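Local coordinates for protein probable 3-hydroxybutyryl-CoA dehydrogenase (Escherichia coli, PDB 3MOG) that oxidises (3S)-3-hydroxyadipyl-CoA to 3-oxoadipyl-CoA with NAD(+) as a homotrimer, a step of phenylacetate degradation, at residues 181-195 / 409-423. Sequence-based numbering, arbitrary orientation. Where two conformers were deposited one is given.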
loop_
_atom_site.group_PDB
_atom_site.type_symbol
_atom_site.label_atom_id
_atom_site.label_comp_id
_atom_site.label_asym_id
_atom_site.label_seq_id
_atom_site.Cartn_x
_atom_site.Cartn_y
_atom_site.Cartn_z
ATOM N N VAL C 181 0.140 -30.022 11.889
ATOM C CA VAL C 181 -0.909 -29.016 11.974
ATOM C C VAL C 181 -1.395 -28.782 10.539
ATOM O O VAL C 181 -0.604 -28.849 9.612
ATOM C CB VAL C 181 -0.427 -27.691 12.639
ATOM C CG1 VAL C 181 -0.172 -27.887 14.133
ATOM C CG2 VAL C 181 0.831 -27.106 11.941
ATOM N N ARG C 182 -2.692 -28.556 10.357
ATOM C CA ARG C 182 -3.255 -28.322 9.018
ATOM C C ARG C 182 -3.443 -26.840 8.771
ATOM O O ARG C 182 -3.795 -26.098 9.682
ATOM C CB ARG C 182 -4.608 -29.006 8.870
ATOM C CG ARG C 182 -4.607 -30.448 9.323
ATOM C CD ARG C 182 -5.854 -30.749 10.125
ATOM N NE ARG C 182 -5.781 -32.102 10.665
ATOM C CZ ARG C 182 -6.449 -33.141 10.172
ATOM N NH1 ARG C 182 -7.269 -32.981 9.136
ATOM N NH2 ARG C 182 -6.302 -34.341 10.722
ATOM N N CYS C 183 -3.201 -26.421 7.533
ATOM C CA CYS C 183 -3.423 -25.059 7.101
ATOM C C CYS C 183 -3.600 -25.020 5.589
ATOM O O CYS C 183 -3.188 -25.935 4.899
ATOM C CB CYS C 183 -2.270 -24.137 7.527
ATOM S SG CYS C 183 -0.742 -24.368 6.643
ATOM N N HIS C 184 -4.233 -23.963 5.089
ATOM C CA HIS C 184 -4.424 -23.771 3.657
ATOM C C HIS C 184 -3.183 -23.119 3.078
ATOM O O HIS C 184 -2.336 -22.614 3.822
ATOM C CB HIS C 184 -5.657 -22.903 3.383
ATOM C CG HIS C 184 -6.220 -23.074 2.006
ATOM N ND1 HIS C 184 -6.831 -24.238 1.591
ATOM C CD2 HIS C 184 -6.259 -22.229 0.947
ATOM C CE1 HIS C 184 -7.223 -24.104 0.335
ATOM N NE2 HIS C 184 -6.889 -22.894 -0.078
ATOM N N SER C 185 -3.076 -23.128 1.754
ATOM C CA SER C 185 -1.920 -22.581 1.079
ATOM C C SER C 185 -1.962 -21.057 0.963
ATOM O O SER C 185 -2.045 -20.504 -0.128
ATOM C CB SER C 185 -1.766 -23.233 -0.303
ATOM O OG SER C 185 -0.452 -23.015 -0.757
ATOM N N THR C 186 -1.885 -20.382 2.101
ATOM C CA THR C 186 -1.883 -18.927 2.133
ATOM C C THR C 186 -0.466 -18.475 2.495
ATOM O O THR C 186 0.282 -19.249 3.103
ATOM C CB THR C 186 -2.919 -18.422 3.160
ATOM O OG1 THR C 186 -2.634 -19.004 4.439
ATOM C CG2 THR C 186 -4.326 -18.807 2.720
ATOM N N PRO C 187 -0.088 -17.239 2.117
ATOM C CA PRO C 187 1.281 -16.758 2.325
ATOM C C PRO C 187 1.770 -16.898 3.765
ATOM O O PRO C 187 1.116 -16.396 4.688
ATOM C CB PRO C 187 1.187 -15.272 1.984
ATOM C CG PRO C 187 0.020 -15.160 1.071
ATOM C CD PRO C 187 -0.936 -16.212 1.480
ATOM N N GLY C 188 2.911 -17.573 3.927
ATOM C CA GLY C 188 3.587 -17.726 5.216
ATOM C C GLY C 188 3.030 -18.855 6.065
ATOM O O GLY C 188 3.473 -19.052 7.191
ATOM N N PHE C 189 2.058 -19.585 5.518
ATOM C CA PHE C 189 1.305 -20.644 6.220
ATOM C C PHE C 189 0.798 -20.186 7.606
ATOM O O PHE C 189 0.039 -19.213 7.689
ATOM C CB PHE C 189 2.090 -21.966 6.254
ATOM C CG PHE C 189 2.578 -22.441 4.885
ATOM C CD1 PHE C 189 1.848 -22.179 3.716
ATOM C CD2 PHE C 189 3.751 -23.184 4.783
ATOM C CE1 PHE C 189 2.294 -22.618 2.478
ATOM C CE2 PHE C 189 4.206 -23.635 3.548
ATOM C CZ PHE C 189 3.479 -23.352 2.393
ATOM N N ILE C 190 1.193 -20.873 8.679
ATOM C CA ILE C 190 0.944 -20.370 10.041
ATOM C C ILE C 190 2.205 -19.708 10.589
ATOM O O ILE C 190 2.219 -18.503 10.867
ATOM C CB ILE C 190 0.522 -21.470 11.035
ATOM C CG1 ILE C 190 -0.694 -22.248 10.557
ATOM C CG2 ILE C 190 0.215 -20.878 12.415
ATOM C CD1 ILE C 190 -0.856 -23.545 11.361
ATOM N N VAL C 191 3.266 -20.501 10.730
ATOM C CA VAL C 191 4.478 -20.075 11.434
ATOM C C VAL C 191 5.156 -18.834 10.834
ATOM O O VAL C 191 5.390 -17.870 11.542
ATOM C CB VAL C 191 5.517 -21.233 11.580
ATOM C CG1 VAL C 191 6.740 -20.737 12.327
ATOM C CG2 VAL C 191 4.908 -22.425 12.297
ATOM N N ASN C 192 5.454 -18.846 9.544
ATOM C CA ASN C 192 6.122 -17.693 8.910
ATOM C C ASN C 192 5.250 -16.440 8.884
ATOM O O ASN C 192 5.760 -15.336 8.822
ATOM C CB ASN C 192 6.565 -18.020 7.475
ATOM C CG ASN C 192 7.909 -18.716 7.403
ATOM O OD1 ASN C 192 8.692 -18.704 8.348
ATOM N ND2 ASN C 192 8.192 -19.311 6.249
ATOM N N ARG C 193 3.935 -16.625 8.919
ATOM C CA ARG C 193 2.997 -15.508 8.940
ATOM C C ARG C 193 2.849 -14.907 10.336
ATOM O O ARG C 193 2.976 -13.700 10.502
ATOM C CB ARG C 193 1.631 -15.957 8.407
ATOM C CG ARG C 193 0.579 -14.866 8.377
ATOM C CD ARG C 193 -0.783 -15.465 8.598
ATOM N NE ARG C 193 -1.876 -14.511 8.452
ATOM C CZ ARG C 193 -2.867 -14.637 7.576
ATOM N NH1 ARG C 193 -2.870 -15.650 6.731
ATOM N NH2 ARG C 193 -3.834 -13.728 7.517
ATOM N N VAL C 194 2.590 -15.750 11.332
ATOM C CA VAL C 194 2.309 -15.284 12.699
ATOM C C VAL C 194 3.563 -14.771 13.416
ATOM O O VAL C 194 3.472 -13.851 14.217
ATOM C CB VAL C 194 1.556 -16.377 13.523
ATOM C CG1 VAL C 194 1.312 -15.967 14.981
ATOM C CG2 VAL C 194 0.255 -16.713 12.841
ATOM N N ALA C 195 4.727 -15.332 13.088
ATOM C CA ALA C 195 6.004 -14.866 13.635
ATOM C C ALA C 195 6.431 -13.473 13.198
ATOM O O ALA C 195 7.263 -12.858 13.862
ATOM C CB ALA C 195 7.122 -15.857 13.302
ATOM N N VAL C 409 -7.318 -19.809 8.017
ATOM C CA VAL C 409 -6.002 -20.387 7.707
ATOM C C VAL C 409 -5.801 -21.743 8.389
ATOM O O VAL C 409 -5.289 -22.663 7.764
ATOM C CB VAL C 409 -4.842 -19.429 8.067
ATOM C CG1 VAL C 409 -3.484 -20.053 7.744
ATOM C CG2 VAL C 409 -4.989 -18.122 7.308
ATOM N N ALA C 410 -6.240 -21.854 9.648
ATOM C CA ALA C 410 -6.026 -23.035 10.482
ATOM C C ALA C 410 -6.955 -22.976 11.705
ATOM O O ALA C 410 -7.541 -21.925 11.996
ATOM C CB ALA C 410 -4.567 -23.098 10.935
ATOM N N SER C 411 -7.077 -24.082 12.431
ATOM C CA SER C 411 -7.871 -24.089 13.666
ATOM C C SER C 411 -7.131 -23.330 14.757
ATOM O O SER C 411 -5.917 -23.138 14.663
ATOM C CB SER C 411 -8.117 -25.518 14.138
ATOM O OG SER C 411 -6.896 -26.104 14.603
ATOM N N GLU C 412 -7.854 -22.901 15.788
ATOM C CA GLU C 412 -7.221 -22.251 16.938
ATOM C C GLU C 412 -6.127 -23.129 17.560
ATOM O O GLU C 412 -5.000 -22.660 17.798
ATOM C CB GLU C 412 -8.265 -21.849 17.994
ATOM C CG GLU C 412 -7.650 -21.432 19.329
ATOM C CD GLU C 412 -8.678 -21.103 20.383
ATOM O OE1 GLU C 412 -9.024 -19.908 20.521
ATOM O OE2 GLU C 412 -9.136 -22.048 21.066
ATOM N N GLN C 413 -6.448 -24.398 17.810
ATOM C CA GLN C 413 -5.463 -25.312 18.402
ATOM C C GLN C 413 -4.214 -25.512 17.538
ATOM O O GLN C 413 -3.110 -25.621 18.072
ATOM C CB GLN C 413 -6.080 -26.658 18.856
ATOM C CG GLN C 413 -6.429 -27.665 17.781
ATOM C CD GLN C 413 -6.529 -29.097 18.320
ATOM O OE1 GLN C 413 -5.659 -29.566 19.055
ATOM N NE2 GLN C 413 -7.591 -29.795 17.940
ATOM N N ASP C 414 -4.372 -25.508 16.214
ATOM C CA ASP C 414 -3.223 -25.699 15.333
ATOM C C ASP C 414 -2.331 -24.472 15.238
ATOM O O ASP C 414 -1.124 -24.599 15.033
ATOM C CB ASP C 414 -3.663 -26.151 13.953
ATOM C CG ASP C 414 -4.007 -27.632 13.912
ATOM O OD1 ASP C 414 -3.806 -28.339 14.942
ATOM O OD2 ASP C 414 -4.476 -28.080 12.845
ATOM N N ILE C 415 -2.929 -23.294 15.397
ATOM C CA ILE C 415 -2.169 -22.049 15.466
ATOM C C ILE C 415 -1.323 -22.021 16.747
ATOM O O ILE C 415 -0.135 -21.708 16.699
ATOM C CB ILE C 415 -3.102 -20.809 15.321
ATOM C CG1 ILE C 415 -3.752 -20.805 13.921
ATOM C CG2 ILE C 415 -2.329 -19.499 15.549
ATOM C CD1 ILE C 415 -4.811 -19.721 13.692
ATOM N N ASP C 416 -1.919 -22.392 17.883
ATOM C CA ASP C 416 -1.167 -22.456 19.144
ATOM C C ASP C 416 -0.011 -23.458 19.046
ATOM O O ASP C 416 1.132 -23.130 19.357
ATOM C CB ASP C 416 -2.077 -22.804 20.332
ATOM C CG ASP C 416 -2.921 -21.625 20.812
ATOM O OD1 ASP C 416 -2.588 -20.463 20.494
ATOM O OD2 ASP C 416 -3.930 -21.869 21.520
ATOM N N THR C 417 -0.316 -24.666 18.580
ATOM C CA THR C 417 0.673 -25.729 18.466
ATOM C C THR C 417 1.832 -25.320 17.575
ATOM O O THR C 417 2.993 -25.460 17.966
ATOM C CB THR C 417 0.036 -27.009 17.945
ATOM O OG1 THR C 417 -0.964 -27.433 18.878
ATOM C CG2 THR C 417 1.071 -28.104 17.782
ATOM N N ALA C 418 1.515 -24.765 16.406
ATOM C CA ALA C 418 2.534 -24.300 15.471
ATOM C C ALA C 418 3.529 -23.319 16.071
ATOM O O ALA C 418 4.733 -23.418 15.832
ATOM C CB ALA C 418 1.882 -23.705 14.226
ATOM N N MET C 419 3.030 -22.377 16.861
ATOM C CA MET C 419 3.893 -21.387 17.462
ATOM C C MET C 419 4.712 -21.980 18.637
ATOM O O MET C 419 5.861 -21.590 18.854
ATOM C CB MET C 419 3.086 -20.143 17.859
ATOM C CG MET C 419 2.294 -19.498 16.693
ATOM S SD MET C 419 3.082 -19.512 15.066
ATOM C CE MET C 419 4.359 -18.312 15.329
ATOM N N ARG C 420 4.125 -22.911 19.384
ATOM C CA ARG C 420 4.870 -23.628 20.424
ATOM C C ARG C 420 5.985 -24.499 19.847
ATOM O O ARG C 420 7.092 -24.524 20.375
ATOM C CB ARG C 420 3.938 -24.494 21.267
ATOM C CG ARG C 420 3.665 -23.958 22.658
ATOM C CD ARG C 420 2.779 -24.924 23.426
ATOM N NE ARG C 420 1.415 -24.914 22.907
ATOM C CZ ARG C 420 0.784 -25.954 22.370
ATOM N NH1 ARG C 420 1.390 -27.132 22.266
ATOM N NH2 ARG C 420 -0.468 -25.808 21.946
ATOM N N LEU C 421 5.699 -25.214 18.762
ATOM C CA LEU C 421 6.676 -26.168 18.231
ATOM C C LEU C 421 7.598 -25.611 17.151
ATOM O O LEU C 421 8.788 -25.906 17.152
ATOM C CB LEU C 421 5.977 -27.460 17.794
ATOM C CG LEU C 421 5.301 -28.200 18.975
ATOM C CD1 LEU C 421 4.588 -29.450 18.515
ATOM C CD2 LEU C 421 6.288 -28.547 20.116
ATOM N N GLY C 422 7.068 -24.781 16.257
ATOM C CA GLY C 422 7.864 -24.245 15.154
ATOM C C GLY C 422 8.875 -23.184 15.553
ATOM O O GLY C 422 9.953 -23.101 14.962
ATOM N N VAL C 423 8.531 -22.372 16.553
ATOM C CA VAL C 423 9.387 -21.263 16.960
ATOM C C VAL C 423 9.489 -21.130 18.469
ATOM O O VAL C 423 9.954 -20.104 18.965
ATOM C CB VAL C 423 8.911 -19.906 16.363
ATOM C CG1 VAL C 423 9.422 -19.700 14.919
ATOM C CG2 VAL C 423 7.413 -19.817 16.423
HETATM O O HOH W 1 -5.889 -26.501 11.475
#
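Ile190 and Ala418 show how a branched side chain finds a seat on a helix whose facing residue is small. CG2 of Ile190 settles 3.7 Å from Ala418 CB in a shallow hollow between Ile415 and Met419, while the other branch, with CG1 anti to the carbonyl carbon (chi1 -55°), carries CD1 to the Ala410 methyl and the carbonyl oxygen of Asp414. Val191 CG2 lies over the same alanine and nears Gly422, where the missing side chain leaves the valine its place; its CG1 meets Val423 CG1 at 3.9 Å. Met419 is the bump from the helix side, set against Val191 CA and bent over to the end of the short helix 191-194, SD 3.8 Å from Val194 CB and CE beside Ala195 N.

At the other end Val409 is the bump. Its two methyls spread into a pocket bounded by Thr186 OG1, the Phe189 carbonyl and the Arg193 guanidinium, which is held by a salt bridge to Asp403. The Val409 carbonyl oxygen accepts from His184 N (3.2 Å) in the carbonyl plane and also takes a CA-H...O contact from Cys183. Val181 CG1 lies against Asp414 O (3.5 Å) and Thr417 CG2, with CG2 turned to Ala418 CB. Asp414 receives Arg182 N on OD2 at 3.1 Å, nearly straight (168°) but from above the carboxylate plane. A water accepts from Ser411 N and donates to Arg182 O and, at a doubtfully short distance, to OD2; Ser411 OG N-caps helix 412-422 by accepting from Asp414 N.

In this duplicated 3-hydroxyacyl-CoA dehydrogenase architecture, Ile190 and helix 191-194 of the first C-terminal-type domain thus pack on helix 412-422 of the second. Val409, Ala410 and that helix's first turn also cover the edge that strand 179-184, outermost in the Rossmann-type sheet, turns away from strand 152-157.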